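Long-range contact in hypothetical protein PurS (Thermus thermophilus, PDB 2DGB), which is of unknown function but is a small alpha/beta protein of the PurS family, with a three-stranded antiparallel sheet and two helices, and assembles with a second copy: residues Gln5-Ile10 with Leu77-Glu82. Residues are numbered along the deposited sequence; the frame is centred on the assembly and turned at random.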
# COMPACT_ATOMS: atom_id res chain seq x y z
N GLN A 5 2.72 14.78 -2.62
CA GLN A 5 2.98 13.35 -2.68
C GLN A 5 1.74 12.66 -2.15
O GLN A 5 1.30 12.93 -1.03
CB GLN A 5 4.19 12.94 -1.85
CG GLN A 5 4.50 11.44 -1.99
CD GLN A 5 5.57 10.96 -1.03
OE1 GLN A 5 6.65 11.53 -0.95
NE2 GLN A 5 5.26 9.89 -0.30
N ALA A 6 1.17 11.80 -2.97
CA ALA A 6 -0.03 11.07 -2.59
C ALA A 6 0.31 9.61 -2.37
O ALA A 6 1.08 9.02 -3.12
CB ALA A 6 -1.08 11.20 -3.69
N THR A 7 -0.25 9.04 -1.30
CA THR A 7 -0.04 7.63 -0.99
C THR A 7 -1.36 6.94 -1.36
O THR A 7 -2.35 7.03 -0.63
CB THR A 7 0.24 7.40 0.50
OG1 THR A 7 1.44 8.10 0.87
CG2 THR A 7 0.45 5.91 0.77
N LEU A 8 -1.36 6.28 -2.52
CA LEU A 8 -2.54 5.60 -3.02
C LEU A 8 -2.47 4.09 -2.87
O LEU A 8 -1.51 3.45 -3.32
CB LEU A 8 -2.76 5.92 -4.49
CG LEU A 8 -3.47 7.22 -4.89
CD1 LEU A 8 -3.09 7.59 -6.31
CD2 LEU A 8 -4.97 7.06 -4.75
N LEU A 9 -3.49 3.52 -2.24
CA LEU A 9 -3.55 2.08 -2.08
C LEU A 9 -4.53 1.56 -3.14
O LEU A 9 -5.60 2.13 -3.32
CB LEU A 9 -4.07 1.72 -0.69
CG LEU A 9 -3.28 2.24 0.51
CD1 LEU A 9 -3.93 1.74 1.79
CD2 LEU A 9 -1.83 1.78 0.42
N ILE A 10 -4.14 0.51 -3.85
CA ILE A 10 -5.00 -0.09 -4.86
C ILE A 10 -5.12 -1.55 -4.47
O ILE A 10 -4.16 -2.33 -4.58
CB ILE A 10 -4.42 0.08 -6.28
CG1 ILE A 10 -4.35 1.58 -6.63
CG2 ILE A 10 -5.28 -0.64 -7.29
CD1 ILE A 10 -3.74 1.89 -7.99
N LEU A 77 -7.09 6.95 -1.03
CA LEU A 77 -6.03 7.93 -0.84
C LEU A 77 -5.68 7.86 0.64
O LEU A 77 -6.36 8.46 1.48
CB LEU A 77 -6.54 9.34 -1.21
CG LEU A 77 -5.51 10.48 -1.13
CD1 LEU A 77 -4.24 10.10 -1.88
CD2 LEU A 77 -6.13 11.75 -1.70
N GLU A 78 -4.63 7.11 0.95
CA GLU A 78 -4.19 6.91 2.32
C GLU A 78 -3.59 8.16 2.97
O GLU A 78 -3.74 8.37 4.18
CB GLU A 78 -3.19 5.76 2.37
CG GLU A 78 -2.72 5.37 3.75
CD GLU A 78 -3.85 4.85 4.63
OE1 GLU A 78 -4.83 4.31 4.08
OE2 GLU A 78 -3.74 4.97 5.87
N ALA A 79 -2.90 8.97 2.18
CA ALA A 79 -2.28 10.19 2.68
C ALA A 79 -1.97 11.15 1.54
O ALA A 79 -1.93 10.75 0.38
CB ALA A 79 -1.00 9.86 3.44
N LEU A 80 -1.76 12.42 1.88
CA LEU A 80 -1.45 13.44 0.89
C LEU A 80 -0.74 14.59 1.60
O LEU A 80 -1.25 15.16 2.57
CB LEU A 80 -2.73 13.97 0.23
CG LEU A 80 -2.56 15.07 -0.81
CD1 LEU A 80 -1.90 14.50 -2.06
CD2 LEU A 80 -3.90 15.67 -1.16
N LYS A 81 0.45 14.93 1.13
CA LYS A 81 1.21 16.01 1.75
C LYS A 81 1.88 16.89 0.72
O LYS A 81 2.25 16.44 -0.36
CB LYS A 81 2.26 15.44 2.70
CG LYS A 81 3.15 14.39 2.08
CD LYS A 81 4.21 13.91 3.06
CE LYS A 81 5.21 15.02 3.38
NZ LYS A 81 6.32 14.54 4.26
N GLU A 82 2.03 18.16 1.07
CA GLU A 82 2.68 19.11 0.20
C GLU A 82 4.18 18.93 0.41
O GLU A 82 4.63 18.65 1.52
CB GLU A 82 2.28 20.54 0.56
CG GLU A 82 2.72 21.56 -0.46
CD GLU A 82 2.43 22.97 -0.03
OE1 GLU A 82 1.33 23.22 0.51
OE2 GLU A 82 3.30 23.84 -0.23
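Thr-7 faces both Glu-78 and Ala-79 in a classic beta bulge, where the central strand 3-12 of the antiparallel sheet meets strand 73-83, an edge strand within this chain. The Thr-7 carbonyl O takes a 2.8 Å bond from Glu-78 N, which lies nearly in line with the C=O, though the bond is bent at the hydrogen. Ala-79 N reaches the same oxygen only weakly. In return Thr-7 N gives an almost straight bond to Ala-79 O, with an N-H...O angle of 176°. Beyond the bulge the register is regular. Gln-5 and Lys-81 form a hydrogen-bonded pair, with Gln-5 N 2.8 Å from Lys-81 O and Lys-81 N 3.1 Å from Gln-5 O.

The tightly packed face carries Ala-6, Leu-8, Leu-77 and Leu-80. Two leucine methyls meet Ala-6 CB from directions roughly at right angles, Leu-77 CD1 at 3.8 Å and Leu-80 CD1 as far. Both leucines have CG anti to the backbone N (chi1 -177° and 179°), which brings a methyl of each alongside Ala-6 CB. Helix 53-67 packs on Leu-77 through Glu-57 and Ala-60, and on Leu-80 through Glu-57.

The other face is looser toward Ala-79 and Lys-81, which are exposed. Lys-81 CG only skirts Gln-5 O at 3.9 Å. The polar ends of Gln-5 and Thr-7 turn to Glu-45 on strand 37-49, where both NE2 and OG1 bond to OE1. Leu-9 packs on Leu-9 of the second subunit. Glu-78 OE2 lies close to Glu-78 OE2 of that subunit, two like charges. The Glu-78 chain bends at chi2, and its OE1 comes 3.6 Å from Leu-9 CD1 of the same chain.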